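Local coordinates for amino acid adenylation domain-containing protein (Bacillus stratosphericus LAMA 585, PDB 6ULX) that probably activates a carboxylic acid substrate with ATP as an acyl adenylate, as other adenylation domains of the AMP-binding enzyme family do, at residues Thr17-Leu22 against His166-Asp171; Thr96-Ala101 against Phe176-Gly181. All blocks are in the same frame, centred on the assembly; numbering follows the deposited sequence.

Contact 1: Thr17-Leu22 against His166-Asp171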
loop_
_atom_site.group_PDB
_atom_site.type_symbol
_atom_site.label_atom_id
_atom_site.label_comp_id
_atom_site.label_asym_id
_atom_site.label_seq_id
_atom_site.Cartn_x
_atom_site.Cartn_y
_atom_site.Cartn_z
ATOM N N THR A 17 -22.846 3.160 -8.985
ATOM C CA THR A 17 -22.057 4.361 -8.773
ATOM C C THR A 17 -21.917 4.591 -7.272
ATOM O O THR A 17 -22.632 3.998 -6.457
ATOM C CB THR A 17 -22.693 5.590 -9.437
ATOM O OG1 THR A 17 -23.946 5.889 -8.812
ATOM C CG2 THR A 17 -22.912 5.341 -10.923
ATOM N N LEU A 18 -20.983 5.471 -6.907
ATOM C CA LEU A 18 -20.776 5.780 -5.498
ATOM C C LEU A 18 -21.931 6.574 -4.907
ATOM O O LEU A 18 -22.093 6.585 -3.681
ATOM C CB LEU A 18 -19.466 6.542 -5.316
ATOM C CG LEU A 18 -18.273 5.694 -4.864
ATOM C CD1 LEU A 18 -18.100 4.469 -5.735
ATOM C CD2 LEU A 18 -16.998 6.538 -4.858
ATOM N N GLN A 19 -22.733 7.238 -5.740
ATOM C CA GLN A 19 -23.919 7.919 -5.228
ATOM C C GLN A 19 -24.950 6.915 -4.727
ATOM O O GLN A 19 -25.571 7.126 -3.682
ATOM C CB GLN A 19 -24.521 8.811 -6.311
ATOM C CG GLN A 19 -23.675 10.024 -6.631
ATOM C CD GLN A 19 -24.173 10.773 -7.852
ATOM O OE1 GLN A 19 -25.067 10.305 -8.559
ATOM N NE2 GLN A 19 -23.593 11.942 -8.107
ATOM N N ASP A 20 -25.140 5.814 -5.457
ATOM C CA ASP A 20 -26.018 4.755 -4.979
ATOM C C ASP A 20 -25.490 4.150 -3.685
ATOM O O ASP A 20 -26.268 3.797 -2.791
ATOM C CB ASP A 20 -26.167 3.673 -6.051
ATOM C CG ASP A 20 -26.679 4.226 -7.367
ATOM O OD1 ASP A 20 -27.346 5.281 -7.350
ATOM O OD2 ASP A 20 -26.411 3.605 -8.420
ATOM N N VAL A 21 -24.166 4.023 -3.568
ATOM C CA VAL A 21 -23.574 3.439 -2.366
ATOM C C VAL A 21 -23.925 4.275 -1.140
ATOM O O VAL A 21 -24.352 3.745 -0.106
ATOM C CB VAL A 21 -22.050 3.299 -2.535
ATOM C CG1 VAL A 21 -21.395 2.964 -1.204
ATOM C CG2 VAL A 21 -21.728 2.237 -3.581
ATOM N N LEU A 22 -23.745 5.594 -1.236
ATOM C CA LEU A 22 -24.064 6.460 -0.107
ATOM C C LEU A 22 -25.553 6.432 0.213
ATOM O O LEU A 22 -25.938 6.546 1.380
ATOM C CB LEU A 22 -23.613 7.891 -0.397
ATOM C CG LEU A 22 -23.930 8.929 0.681
ATOM C CD1 LEU A 22 -23.370 8.508 2.028
ATOM C CD2 LEU A 22 -23.382 10.293 0.276
ATOM N N HIS A 166 -25.427 15.591 -9.246
ATOM C CA HIS A 166 -25.111 15.335 -10.642
ATOM C C HIS A 166 -25.283 13.848 -10.939
ATOM O O HIS A 166 -24.689 13.012 -10.244
ATOM C CB HIS A 166 -23.683 15.773 -10.952
ATOM C CG HIS A 166 -23.300 15.604 -12.388
ATOM N ND1 HIS A 166 -23.567 16.559 -13.345
ATOM C CD2 HIS A 166 -22.675 14.590 -13.031
ATOM C CE1 HIS A 166 -23.119 16.142 -14.516
ATOM N NE2 HIS A 166 -22.573 14.950 -14.353
ATOM N N PRO A 167 -26.077 13.475 -11.949
ATOM C CA PRO A 167 -26.259 12.043 -12.237
ATOM C C PRO A 167 -25.001 11.419 -12.824
ATOM O O PRO A 167 -24.595 11.752 -13.941
ATOM C CB PRO A 167 -27.427 12.027 -13.233
ATOM C CG PRO A 167 -27.336 13.346 -13.926
ATOM C CD PRO A 167 -26.812 14.331 -12.903
ATOM N N ALA A 168 -24.382 10.512 -12.077
ATOM C CA ALA A 168 -23.123 9.911 -12.478
ATOM C C ALA A 168 -23.354 8.618 -13.249
ATOM O O ALA A 168 -24.341 7.909 -13.038
ATOM C CB ALA A 168 -22.247 9.630 -11.255
ATOM N N ALA A 169 -22.419 8.318 -14.156
ATOM C CA ALA A 169 -22.384 7.057 -14.878
ATOM C C ALA A 169 -21.189 6.230 -14.420
ATOM O O ALA A 169 -20.164 6.789 -14.018
ATOM C CB ALA A 169 -22.292 7.285 -16.392
ATOM N N PRO A 170 -21.287 4.899 -14.466
ATOM C CA PRO A 170 -20.170 4.073 -13.971
ATOM C C PRO A 170 -18.820 4.435 -14.567
ATOM O O PRO A 170 -17.812 4.436 -13.850
ATOM C CB PRO A 170 -20.596 2.648 -14.359
ATOM C CG PRO A 170 -22.091 2.700 -14.393
ATOM C CD PRO A 170 -22.442 4.084 -14.893
ATOM N N ASP A 171 -18.768 4.750 -15.860
ATOM C CA ASP A 171 -17.500 5.043 -16.512
ATOM C C ASP A 171 -16.953 6.422 -16.172
ATOM O O ASP A 171 -15.821 6.731 -16.560
ATOM C CB ASP A 171 -17.650 4.920 -18.032
ATOM C CG ASP A 171 -17.870 3.489 -18.486
ATOM O OD1 ASP A 171 -17.381 2.565 -17.802
ATOM O OD2 ASP A 171 -18.527 3.288 -19.528
#

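Contact 2: Thr96-Ala101 against Phe176-Gly181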
loop_
_atom_site.group_PDB
_atom_site.type_symbol
_atom_site.label_atom_id
_atom_site.label_comp_id
_atom_site.label_asym_id
_atom_site.label_seq_id
_atom_site.Cartn_x
_atom_site.Cartn_y
_atom_site.Cartn_z
ATOM N N THR A 96 -8.660 14.813 -5.708
ATOM C CA THR A 96 -7.266 14.429 -5.919
ATOM C C THR A 96 -6.707 14.042 -4.550
ATOM O O THR A 96 -6.340 14.907 -3.746
ATOM C CB THR A 96 -6.467 15.559 -6.557
ATOM O OG1 THR A 96 -7.124 15.982 -7.756
ATOM C CG2 THR A 96 -5.060 15.082 -6.896
ATOM N N LEU A 97 -6.653 12.738 -4.288
ATOM C CA LEU A 97 -6.281 12.222 -2.974
ATOM C C LEU A 97 -4.765 12.189 -2.864
ATOM O O LEU A 97 -4.108 11.288 -3.389
ATOM C CB LEU A 97 -6.887 10.840 -2.764
ATOM C CG LEU A 97 -8.391 10.740 -3.024
ATOM C CD1 LEU A 97 -8.893 9.335 -2.726
ATOM C CD2 LEU A 97 -9.153 11.770 -2.196
ATOM N N VAL A 98 -4.202 13.177 -2.174
ATOM C CA VAL A 98 -2.767 13.255 -1.936
ATOM C C VAL A 98 -2.541 13.684 -0.491
ATOM O O VAL A 98 -3.336 14.429 0.092
ATOM C CB VAL A 98 -2.070 14.228 -2.915
ATOM C CG1 VAL A 98 -2.705 15.607 -2.844
ATOM C CG2 VAL A 98 -0.578 14.302 -2.617
ATOM N N SER A 99 -1.448 13.199 0.089
ATOM C CA SER A 99 -1.135 13.508 1.474
ATOM C C SER A 99 -0.739 14.974 1.624
ATOM O O SER A 99 -0.341 15.646 0.667
ATOM C CB SER A 99 -0.003 12.609 1.974
ATOM O OG SER A 99 0.364 12.945 3.303
ATOM N N ALA A 100 -0.862 15.471 2.854
ATOM C CA ALA A 100 -0.421 16.818 3.178
ATOM C C ALA A 100 1.090 16.839 3.380
ATOM O O ALA A 100 1.698 15.839 3.767
ATOM C CB ALA A 100 -1.124 17.332 4.429
ATOM N N ALA A 101 1.694 17.991 3.109
ATOM C CA ALA A 101 3.138 18.111 3.227
ATOM C C ALA A 101 3.550 18.143 4.698
ATOM O O ALA A 101 2.821 18.670 5.546
ATOM C CB ALA A 101 3.626 19.375 2.524
ATOM N N PHE A 176 -8.860 11.097 -8.467
ATOM C CA PHE A 176 -7.447 10.898 -8.738
ATOM C C PHE A 176 -6.743 10.488 -7.448
ATOM O O PHE A 176 -7.191 10.789 -6.342
ATOM C CB PHE A 176 -6.805 12.173 -9.288
ATOM C CG PHE A 176 -7.364 12.631 -10.606
ATOM C CD1 PHE A 176 -7.130 11.910 -11.766
ATOM C CD2 PHE A 176 -8.106 13.797 -10.687
ATOM C CE1 PHE A 176 -7.636 12.337 -12.981
ATOM C CE2 PHE A 176 -8.611 14.230 -11.898
ATOM C CZ PHE A 176 -8.375 13.500 -13.049
ATOM N N ILE A 177 -5.618 9.798 -7.602
ATOM C CA ILE A 177 -4.780 9.427 -6.463
ATOM C C ILE A 177 -3.333 9.346 -6.937
ATOM O O ILE A 177 -3.037 8.737 -7.969
ATOM C CB ILE A 177 -5.230 8.100 -5.824
ATOM C CG1 ILE A 177 -4.390 7.812 -4.580
ATOM C CG2 ILE A 177 -5.124 6.953 -6.813
ATOM C CD1 ILE A 177 -4.985 6.741 -3.674
ATOM N N LEU A 178 -2.434 9.962 -6.178
ATOM C CA LEU A 178 -1.033 10.051 -6.551
ATOM C C LEU A 178 -0.261 8.836 -6.060
ATOM O O LEU A 178 -0.441 8.384 -4.925
ATOM C CB LEU A 178 -0.414 11.327 -5.981
ATOM C CG LEU A 178 -0.540 12.584 -6.845
ATOM C CD1 LEU A 178 -1.950 12.733 -7.385
ATOM C CD2 LEU A 178 -0.140 13.823 -6.051
ATOM N N THR A 179 0.603 8.311 -6.930
ATOM C CA THR A 179 1.465 7.201 -6.571
ATOM C C THR A 179 2.671 7.710 -5.780
ATOM O O THR A 179 2.776 8.894 -5.444
ATOM C CB THR A 179 1.927 6.455 -7.820
ATOM O OG1 THR A 179 2.755 7.317 -8.614
ATOM C CG2 THR A 179 0.733 6.004 -8.651
ATOM N N SER A 180 3.601 6.801 -5.483
ATOM C CA SER A 180 4.858 7.176 -4.847
ATOM C C SER A 180 5.961 7.437 -5.865
ATOM O O SER A 180 6.836 8.276 -5.621
ATOM C CB SER A 180 5.314 6.084 -3.878
ATOM O OG SER A 180 6.366 5.317 -4.437
ATOM N N GLY A 181 5.937 6.736 -6.995
ATOM C CA GLY A 181 6.934 6.913 -8.032
ATOM C C GLY A 181 6.825 5.875 -9.133
ATOM O O GLY A 181 5.804 5.195 -9.257
HETATM O O HOH W 1 -1.783 9.673 -2.874
#

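Contact 1: Thr17-Leu22 against His166-Asp171
Gln19 and Thr17, at the start of helix 18-26, meet the loop His166-Asp171 in a small surface contact that combines one short, nearly straight amide hydrogen bond with the packing of a methyl group. The loop has no regular structure and leads from strand 150-152 into strand 173-178. The polar half belongs to Gln19, whose extended side chain reaches across so that NE2 donates to His166 O at 2.6 Å. The N-H...O angle is 163°; the bond lies in the carbonyl plane of His166, and that oxygen lies almost exactly in the amide plane of Gln19. Two flat groups are thus joined practically within their own planes, which limits how the carboxamide can turn. NE2 also bonds to Val89 O, so the one amide nitrogen joins the loop and helix 78-91 to helix 18-26. The other end of the amide lies against Ala168, with OE1 4.0 Å from Ala168 CB. Thr17 supplies the van der Waals half, a methyl laid against the loop backbone. It occupies the N-cap position; with OG1 between the backbone N and the carbonyl carbon (chi1 65°), CG2 stands anti to the carbonyl carbon and is turned onto the loop. Thr17 CG2 lies 3.6 Å from Ala168 O and 3.9 Å from Pro170 N, and is 4.2 Å from Pro170 CD. Thr17 OG1 turns instead to its own helix, in a weak bond to Asp20 OD2. Beyond the contact, Asp171 pairs with Arg194 in a salt bridge, and Thr17 touches His193, so helix 193-207 receives both segments. What the case illustrates is the docking of an irregular loop on a helix N-terminus, here on the surface of the chain, with an N-cap residue and a first-turn glutamine sharing the work.

Contact 2: Thr96-Ala101 against Phe176-Gly181
The ring of Phe176 meets the side chain of Thr96 obliquely, with Thr96 OG1 3.8 Å from Phe176 CD2; it also meets the ring of Tyr422, the two planes inclined at about 55°. Beneath these side chains runs a parallel pairing of strands 94-97 and 173-178, in which Thr96 faces Phe176 and Leu97 faces Ile177. Leu97 N donates to Phe176 O at 2.9 Å, almost straight at 176°, although the donor stands well above the carbonyl plane. Thr96 and Phe176 share one face of the sheet. With Thr96 OG1 beside the backbone N (chi1 -54°), its CG2 lies anti to that N and comes within 3.9 Å of Leu178 CD1, while Leu97 CB and Ile177 CG1 make a looser apolar pair on the other face. A glycine in place of Thr96 would probably strip Leu178 CD1 and the Phe176 ring of the methyl and hydroxyl beside them, and lose the weak bond to Val71 O. Farther along, the strands part: Val98 CG2 still packs on Leu178 CD2 at 3.5 Å, and a water lies within hydrogen-bonding distance of both Leu97 O and Leu178 O. Strand 173-178 then runs into Thr179-Gly181, the start of the glycine- and serine/threonine-rich P-loop of adenylate-forming enzymes, expected to embrace ATP phosphates as in relatives; the bound acyl adenylate is about 7 Å from the side chain of Ile177.

How the contacts relate
Along the chain the two contacts interlock, in the order Thr17-Leu22, Thr96-Ala101, His166-Asp171 and Phe176-Gly181. Their centres are 23 Å apart and their nearest atoms about 9 Å, so they do not touch. What joins them is continuity of the chain: the loop of contact 1 runs directly into strand 173-178, which carries the second half of contact 2, and strand 94-97 follows helix 78-91, on which Leu18 packs. Contact 1 sits on the surface, 26 Å from the centre of the chain, and contact 2 is buried, 12 Å from it. Contact 1 thus docks the loop that leads into the seven-stranded mixed sheet, and contact 2 lies within that sheet, near the bound acyl adenylate.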